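Local coordinates for protein beta-galactosidase/beta-glucuronidase (Faecalibacterium prausnitzii L2-6, PDB 6MVF) that binds flavin mononucleotide and acts as a family 2 glycoside hydrolase, a beta-glucuronidase of the human gut microbiome, at residues Y147-L159 with F538-N552. Numbering follows the deposited sequence. Where two conformers were deposited one is given.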
ATOM      1  N   TYR A 147     -37.413 -11.801  17.943  1.00 42.00           N
ATOM      2  CA  TYR A 147     -37.600 -10.945  16.780  1.00 38.72           C
ATOM      3  C   TYR A 147     -36.296 -10.878  16.004  1.00 33.84           C
ATOM      4  O   TYR A 147     -35.220 -10.878  16.616  1.00 37.27           O
ATOM      5  CB  TYR A 147     -37.997  -9.531  17.162  1.00 31.66           C
ATOM      6  CG  TYR A 147     -39.331  -9.401  17.829  1.00 33.94           C
ATOM      7  CD1 TYR A 147     -40.459  -9.128  17.079  1.00 30.77           C
ATOM      8  CD2 TYR A 147     -39.457  -9.511  19.213  1.00 32.29           C
ATOM      9  CE1 TYR A 147     -41.681  -8.982  17.667  1.00 36.68           C
ATOM     10  CE2 TYR A 147     -40.675  -9.357  19.819  1.00 37.75           C
ATOM     11  CZ  TYR A 147     -41.794  -9.088  19.035  1.00 41.05           C
ATOM     12  OH  TYR A 147     -43.038  -8.924  19.597  1.00 34.78           O
ATOM     13  N   PRO A 148     -36.345 -10.808  14.664  1.00 29.20           N
ATOM     14  CA  PRO A 148     -37.531 -10.853  13.788  1.00 37.16           C
ATOM     15  C   PRO A 148     -38.153 -12.242  13.678  1.00 34.90           C
ATOM     16  O   PRO A 148     -37.463 -13.237  13.889  1.00 32.44           O
ATOM     17  CB  PRO A 148     -36.983 -10.423  12.417  1.00 30.46           C
ATOM     18  CG  PRO A 148     -35.534 -10.835  12.443  1.00 32.27           C
ATOM     19  CD  PRO A 148     -35.093 -10.654  13.895  1.00 30.67           C
ATOM     20  N   ALA A 149     -39.442 -12.310  13.352  1.00 36.04           N
ATOM     21  CA  ALA A 149     -40.089 -13.603  13.193  1.00 37.69           C
ATOM     22  C   ALA A 149     -40.917 -13.641  11.919  1.00 39.61           C
ATOM     23  O   ALA A 149     -40.989 -14.678  11.253  1.00 40.13           O
ATOM     24  CB  ALA A 149     -40.952 -13.921  14.410  1.00 36.15           C
ATOM     25  N   SER A 150     -41.524 -12.513  11.562  1.00 39.61           N
ATOM     26  CA  SER A 150     -42.339 -12.406  10.359  1.00 40.21           C
ATOM     27  C   SER A 150     -41.886 -11.176   9.579  1.00 39.34           C
ATOM     28  O   SER A 150     -42.152 -10.043   9.990  1.00 38.66           O
ATOM     29  CB  SER A 150     -43.826 -12.321  10.711  1.00 35.02           C
ATOM     30  OG  SER A 150     -44.611 -12.308   9.529  1.00 47.13           O
ATOM     31  N   ALA A 151     -41.207 -11.392   8.455  1.00 33.51           N
ATOM     32  CA  ALA A 151     -40.688 -10.268   7.691  1.00 36.62           C
ATOM     33  C   ALA A 151     -40.361 -10.710   6.272  1.00 38.15           C
ATOM     34  O   ALA A 151     -40.190 -11.897   5.988  1.00 35.85           O
ATOM     35  CB  ALA A 151     -39.452  -9.660   8.362  1.00 39.43           C
ATOM     36  N   ASP A 152     -40.280  -9.722   5.385  1.00 45.21           N
ATOM     37  CA  ASP A 152     -39.955  -9.937   3.976  1.00 40.77           C
ATOM     38  C   ASP A 152     -38.449  -9.807   3.770  1.00 43.20           C
ATOM     39  O   ASP A 152     -37.971  -8.895   3.101  1.00 58.39           O
ATOM     40  CB  ASP A 152     -40.720  -8.941   3.105  1.00 39.96           C
ATOM     41  CG  ASP A 152     -40.478  -9.140   1.602  1.00 41.62           C
ATOM     42  OD1 ASP A 152     -40.453 -10.298   1.152  1.00 43.39           O
ATOM     43  OD2 ASP A 152     -40.349  -8.140   0.863  1.00 38.99           O
ATOM     44  N   PHE A 153     -37.701 -10.709   4.400  1.00 34.57           N
ATOM     45  CA  PHE A 153     -36.261 -10.803   4.191  1.00 39.64           C
ATOM     46  C   PHE A 153     -35.741 -12.001   4.961  1.00 37.38           C
ATOM     47  O   PHE A 153     -36.292 -12.378   6.002  1.00 40.60           O
ATOM     48  CB  PHE A 153     -35.481  -9.520   4.591  1.00 37.62           C
ATOM     49  CG  PHE A 153     -35.394  -9.257   6.079  1.00 34.81           C
ATOM     50  CD1 PHE A 153     -36.401  -8.568   6.740  1.00 34.05           C
ATOM     51  CD2 PHE A 153     -34.278  -9.651   6.807  1.00 35.47           C
ATOM     52  CE1 PHE A 153     -36.317  -8.299   8.115  1.00 31.07           C
ATOM     53  CE2 PHE A 153     -34.184  -9.390   8.182  1.00 36.76           C
ATOM     54  CZ  PHE A 153     -35.212  -8.719   8.837  1.00 37.74           C
ATOM     55  N   THR A 154     -34.676 -12.584   4.423  1.00 37.49           N
ATOM     56  CA  THR A 154     -34.089 -13.803   4.962  1.00 36.12           C
ATOM     57  C   THR A 154     -33.350 -13.555   6.285  1.00 32.22           C
ATOM     58  O   THR A 154     -32.635 -12.561   6.450  1.00 32.58           O
ATOM     59  CB  THR A 154     -33.148 -14.391   3.910  1.00 31.19           C
ATOM     60  OG1 THR A 154     -33.882 -14.579   2.698  1.00 34.62           O
ATOM     61  CG2 THR A 154     -32.564 -15.719   4.359  1.00 31.85           C
ATOM     62  N   PHE A 155     -33.536 -14.479   7.231  1.00 32.23           N
ATOM     63  CA  PHE A 155     -32.835 -14.466   8.515  1.00 31.74           C
ATOM     64  C   PHE A 155     -31.593 -15.334   8.385  1.00 32.04           C
ATOM     65  O   PHE A 155     -31.539 -16.471   8.858  1.00 35.91           O
ATOM     66  CB  PHE A 155     -33.716 -14.993   9.645  1.00 34.06           C
ATOM     67  CG  PHE A 155     -35.060 -14.353   9.737  1.00 37.96           C
ATOM     68  CD1 PHE A 155     -35.319 -13.119   9.147  1.00 41.63           C
ATOM     69  CD2 PHE A 155     -36.068 -14.984  10.426  1.00 28.40           C
ATOM     70  CE1 PHE A 155     -36.574 -12.543   9.238  1.00 40.38           C
ATOM     71  CE2 PHE A 155     -37.309 -14.418  10.517  1.00 33.98           C
ATOM     72  CZ  PHE A 155     -37.569 -13.196   9.928  1.00 37.17           C
ATOM     73  N   TYR A 156     -30.580 -14.788   7.727  1.00 34.87           N
ATOM     74  CA  TYR A 156     -29.327 -15.509   7.531  1.00 30.69           C
ATOM     75  C   TYR A 156     -28.740 -15.928   8.872  1.00 32.76           C
ATOM     76  O   TYR A 156     -28.534 -15.089   9.754  1.00 34.29           O
ATOM     77  CB  TYR A 156     -28.337 -14.623   6.779  1.00 31.85           C
ATOM     78  CG  TYR A 156     -28.806 -14.101   5.443  1.00 31.73           C
ATOM     79  CD1 TYR A 156     -28.754 -14.903   4.297  1.00 28.67           C
ATOM     80  CD2 TYR A 156     -29.274 -12.790   5.315  1.00 32.12           C
ATOM     81  CE1 TYR A 156     -29.173 -14.420   3.065  1.00 28.27           C
ATOM     82  CE2 TYR A 156     -29.693 -12.297   4.084  1.00 29.29           C
ATOM     83  CZ  TYR A 156     -29.630 -13.113   2.966  1.00 28.60           C
ATOM     84  OH  TYR A 156     -30.028 -12.618   1.757  1.00 29.71           O
ATOM     85  N   GLY A 157     -28.473 -17.221   9.037  1.00 30.80           N
ATOM     86  CA  GLY A 157     -27.943 -17.715  10.291  1.00 26.95           C
ATOM     87  C   GLY A 157     -26.428 -17.654  10.331  1.00 30.47           C
ATOM     88  O   GLY A 157     -25.760 -17.700   9.304  1.00 32.88           O
ATOM     89  N   GLY A 158     -25.889 -17.534  11.537  1.00 28.13           N
ATOM     90  CA  GLY A 158     -24.465 -17.705  11.719  1.00 29.05           C
ATOM     91  C   GLY A 158     -23.708 -16.503  12.241  1.00 33.40           C
ATOM     92  O   GLY A 158     -24.292 -15.542  12.756  1.00 35.24           O
ATOM     93  N   LEU A 159     -22.382 -16.574  12.117  1.00 32.27           N
ATOM     94  CA  LEU A 159     -21.469 -15.555  12.627  1.00 35.67           C
ATOM     95  C   LEU A 159     -21.053 -14.655  11.463  1.00 33.20           C
ATOM     96  O   LEU A 159     -19.945 -14.743  10.934  1.00 31.37           O
ATOM     97  CB  LEU A 159     -20.265 -16.223  13.282  1.00 31.59           C
ATOM     98  CG  LEU A 159     -20.484 -17.010  14.558  1.00 31.54           C
ATOM     99  CD1 LEU A 159     -19.180 -17.673  14.956  1.00 31.48           C
ATOM    100  CD2 LEU A 159     -20.982 -16.064  15.648  1.00 28.23           C
ATOM    101  N   PHE A 538     -32.707  -7.317  -2.722  1.00 28.86           N
ATOM    102  CA  PHE A 538     -32.187  -8.039  -1.563  1.00 28.22           C
ATOM    103  C   PHE A 538     -32.868  -9.401  -1.493  1.00 31.45           C
ATOM    104  O   PHE A 538     -33.873  -9.641  -2.174  1.00 34.57           O
ATOM    105  CB  PHE A 538     -32.365  -7.222  -0.263  1.00 24.38           C
ATOM    106  CG  PHE A 538     -33.810  -6.861   0.062  1.00 26.25           C
ATOM    107  CD1 PHE A 538     -34.390  -5.721  -0.452  1.00 28.28           C
ATOM    108  CD2 PHE A 538     -34.571  -7.657   0.897  1.00 28.04           C
ATOM    109  CE1 PHE A 538     -35.697  -5.385  -0.156  1.00 28.94           C
ATOM    110  CE2 PHE A 538     -35.866  -7.312   1.210  1.00 30.27           C
ATOM    111  CZ  PHE A 538     -36.432  -6.180   0.682  1.00 29.68           C
ATOM    112  N   GLY A 539     -32.330 -10.292  -0.660  1.00 25.16           N
ATOM    113  CA  GLY A 539     -32.785 -11.676  -0.619  1.00 27.00           C
ATOM    114  C   GLY A 539     -33.990 -11.919   0.285  1.00 32.89           C
ATOM    115  O   GLY A 539     -33.995 -11.525   1.455  1.00 31.96           O
ATOM    116  N   CYS A 540     -35.032 -12.533  -0.275  0.65 35.79           N
ATOM    117  CA  CYS A 540     -36.149 -13.033   0.535  0.65 37.53           C
ATOM    118  C   CYS A 540     -36.552 -14.409   0.026  0.65 35.18           C
ATOM    119  O   CYS A 540     -37.203 -14.521  -1.018  0.65 34.36           O
ATOM    120  CB  CYS A 540     -37.360 -12.099   0.536  0.65 35.50           C
ATOM    121  SG  CYS A 540     -38.560 -12.594   1.860  0.65 41.46           S
ATOM    122  N   ALA A 541     -36.194 -15.441   0.792  1.00 31.87           N
ATOM    123  CA  ALA A 541     -36.406 -16.830   0.372  1.00 36.07           C
ATOM    124  C   ALA A 541     -37.849 -17.131  -0.031  1.00 41.38           C
ATOM    125  O   ALA A 541     -38.073 -17.935  -0.945  1.00 44.82           O
ATOM    126  CB  ALA A 541     -35.974 -17.784   1.486  1.00 36.24           C
ATOM    127  N   ALA A 542     -38.834 -16.471   0.605  1.00 37.39           N
ATOM    128  CA  ALA A 542     -40.255 -16.729   0.372  1.00 33.25           C
ATOM    129  C   ALA A 542     -40.808 -16.143  -0.927  1.00 34.45           C
ATOM    130  O   ALA A 542     -41.905 -16.540  -1.324  1.00 38.75           O
ATOM    131  CB  ALA A 542     -41.091 -16.191   1.540  1.00 26.53           C
ATOM    132  N   ARG A 543     -40.108 -15.229  -1.600  1.00 34.62           N
ATOM    133  CA  ARG A 543     -40.677 -14.542  -2.762  1.00 34.93           C
ATOM    134  C   ARG A 543     -40.675 -15.404  -4.017  1.00 36.23           C
ATOM    135  O   ARG A 543     -39.702 -16.104  -4.310  1.00 37.05           O
ATOM    136  CB  ARG A 543     -39.907 -13.261  -3.077  1.00 36.57           C
ATOM    137  CG  ARG A 543     -40.174 -12.124  -2.133  1.00 39.17           C
ATOM    138  CD  ARG A 543     -41.359 -11.331  -2.582  1.00 39.89           C
ATOM    139  NE  ARG A 543     -41.572 -10.226  -1.667  1.00 38.90           N
ATOM    140  CZ  ARG A 543     -42.220  -9.119  -1.978  1.00 38.36           C
ATOM    141  NH1 ARG A 543     -42.713  -8.960  -3.204  1.00 39.31           N
ATOM    142  NH2 ARG A 543     -42.351  -8.166  -1.064  1.00 37.26           N
ATOM    143  N   SER A 544     -41.745 -15.289  -4.801  1.00 36.56           N
ATOM    144  CA  SER A 544     -41.766 -15.856  -6.149  1.00 34.48           C
ATOM    145  C   SER A 544     -42.757 -15.047  -6.971  1.00 32.56           C
ATOM    146  O   SER A 544     -43.964 -15.137  -6.742  1.00 38.22           O
ATOM    147  CB  SER A 544     -42.139 -17.342  -6.123  1.00 33.17           C
ATOM    148  OG  SER A 544     -42.167 -17.889  -7.435  1.00 41.12           O
ATOM    149  N   GLU A 545     -42.254 -14.263  -7.921  1.00 35.74           N
ATOM    150  CA  GLU A 545     -43.090 -13.384  -8.735  1.00 33.57           C
ATOM    151  C   GLU A 545     -42.221 -12.678  -9.767  1.00 35.96           C
ATOM    152  O   GLU A 545     -41.013 -12.511  -9.578  1.00 35.88           O
ATOM    153  CB  GLU A 545     -43.831 -12.346  -7.886  1.00 36.84           C
ATOM    154  CG  GLU A 545     -42.947 -11.314  -7.201  1.00 41.91           C
ATOM    155  CD  GLU A 545     -43.671 -10.596  -6.050  1.00 47.18           C
ATOM    156  OE1 GLU A 545     -43.669 -11.140  -4.924  1.00 47.26           O
ATOM    157  OE2 GLU A 545     -44.253  -9.504  -6.269  1.00 44.99           O
ATOM    158  N   GLY A 546     -42.857 -12.257 -10.857  1.00 31.92           N
ATOM    159  CA  GLY A 546     -42.141 -11.613 -11.937  1.00 32.33           C
ATOM    160  C   GLY A 546     -41.144 -12.502 -12.654  1.00 39.07           C
ATOM    161  O   GLY A 546     -40.269 -11.991 -13.356  1.00 40.11           O
ATOM    162  N   GLY A 547     -41.263 -13.824 -12.519  1.00 33.12           N
ATOM    163  CA  GLY A 547     -40.338 -14.739 -13.158  1.00 28.01           C
ATOM    164  C   GLY A 547     -39.016 -14.894 -12.440  1.00 32.72           C
ATOM    165  O   GLY A 547     -38.049 -15.369 -13.038  1.00 37.60           O
ATOM    166  N   VAL A 548     -38.937 -14.487 -11.179  1.00 32.36           N
ATOM    167  CA  VAL A 548     -37.730 -14.585 -10.373  1.00 28.87           C
ATOM    168  C   VAL A 548     -38.137 -15.108  -9.014  1.00 31.94           C
ATOM    169  O   VAL A 548     -39.161 -14.685  -8.466  1.00 37.88           O
ATOM    170  CB  VAL A 548     -37.022 -13.220 -10.227  1.00 33.77           C
ATOM    171  CG1 VAL A 548     -35.840 -13.318  -9.272  1.00 28.50           C
ATOM    172  CG2 VAL A 548     -36.598 -12.677 -11.595  1.00 34.17           C
ATOM    173  N   LYS A 549     -37.344 -16.025  -8.468  1.00 34.02           N
ATOM    174  CA  LYS A 549     -37.565 -16.551  -7.132  1.00 34.04           C
ATOM    175  C   LYS A 549     -36.480 -16.047  -6.188  1.00 34.49           C
ATOM    176  O   LYS A 549     -35.336 -15.838  -6.597  1.00 32.83           O
ATOM    177  CB  LYS A 549     -37.566 -18.081  -7.140  1.00 38.10           C
ATOM    178  CG  LYS A 549     -38.684 -18.698  -7.921  1.00 37.69           C
ATOM    179  CD  LYS A 549     -38.249 -20.017  -8.507  1.00 42.71           C
ATOM    180  CE  LYS A 549     -39.403 -20.977  -8.569  1.00 45.43           C
ATOM    181  NZ  LYS A 549     -39.923 -21.175  -7.193  1.00 56.16           N
ATOM    182  N   GLY A 550     -36.851 -15.851  -4.922  1.00 29.13           N
ATOM    183  CA  GLY A 550     -35.906 -15.574  -3.856  1.00 32.71           C
ATOM    184  C   GLY A 550     -35.571 -14.118  -3.588  1.00 36.15           C
ATOM    185  O   GLY A 550     -34.664 -13.848  -2.786  1.00 31.83           O
ATOM    186  N   ARG A 551     -36.274 -13.168  -4.202  1.00 32.62           N
ATOM    187  CA  ARG A 551     -35.776 -11.803  -4.236  1.00 33.93           C
ATOM    188  C   ARG A 551     -36.892 -10.791  -4.053  1.00 30.51           C
ATOM    189  O   ARG A 551     -38.005 -10.972  -4.552  1.00 32.58           O
ATOM    190  CB  ARG A 551     -35.066 -11.496  -5.571  1.00 34.89           C
ATOM    191  CG  ARG A 551     -33.980 -12.486  -5.961  1.00 28.05           C
ATOM    192  CD  ARG A 551     -32.785 -12.350  -5.075  1.00 28.15           C
ATOM    193  NE  ARG A 551     -31.819 -13.405  -5.367  1.00 38.02           N
ATOM    194  CZ  ARG A 551     -31.006 -13.431  -6.419  1.00 32.31           C
ATOM    195  NH1 ARG A 551     -31.017 -12.448  -7.308  1.00 36.86           N
ATOM    196  NH2 ARG A 551     -30.183 -14.455  -6.585  1.00 33.30           N
ATOM    197  N   ASN A 552     -36.565  -9.708  -3.363  1.00 29.74           N
ATOM    198  CA  ASN A 552     -37.250  -8.440  -3.558  1.00 29.67           C
ATOM    199  C   ASN A 552     -36.467  -7.641  -4.602  1.00 28.90           C
ATOM    200  O   ASN A 552     -35.270  -7.386  -4.426  1.00 31.81           O
ATOM    201  CB  ASN A 552     -37.365  -7.689  -2.237  1.00 29.93           C
ATOM    202  CG  ASN A 552     -38.244  -6.456  -2.339  1.00 35.90           C
ATOM    203  OD1 ASN A 552     -37.936  -5.528  -3.074  1.00 33.38           O
ATOM    204  ND2 ASN A 552     -39.339  -6.434  -1.579  1.00 42.59           N
TER
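The ring of Phe538 receives Asp152 O at its edge, in plane, 3.2 Å from Phe538 CE2, while Asn552 CB lies over one face; Phe153 CB approaches the same ring obliquely. The guanidinium of Arg543 meets the carboxylates of Asp152 and Glu545 at its edge. Arg543 grips Asp152 side-on: NE reaches OD1 at 3.0 Å in an almost straight bond (175°) from the syn side, somewhat out of the carboxylate plane, and NH2 meets OD2 at 2.8 Å from above that plane, carboxylate and guanidinium being 38° apart. A chi1 of -178°, with CG trans to the main-chain N, directs the Asp152 carboxylate toward Arg543, and OD2 takes a second donor, Asn552 ND2 (3.1 Å), nearly in line with its own C-O bond. Arg543 NH1 makes a salt bridge with Glu545 OE1 (2.9 Å). Replacing Arg543 by a leucine would probably leave the Asp152 and Glu545 carboxylates without the cation that links them. Beside this network the backbones join through Thr154 N to Gly539 O (3.2 Å), and Ala541 N donates to Thr154 OG1 at 3.1 Å, a hydroxyl also bonded to Gly59 O. Tyr156 OH, bonded to Asp304, sits 3.8 Å from Gly539 CA, where a side chain would clash. The contact is thus an interdomain junction of the family 2 fold, joining a sugar-binding domain loop to a beta-hairpin region after the last TIM barrel strand, 529-532.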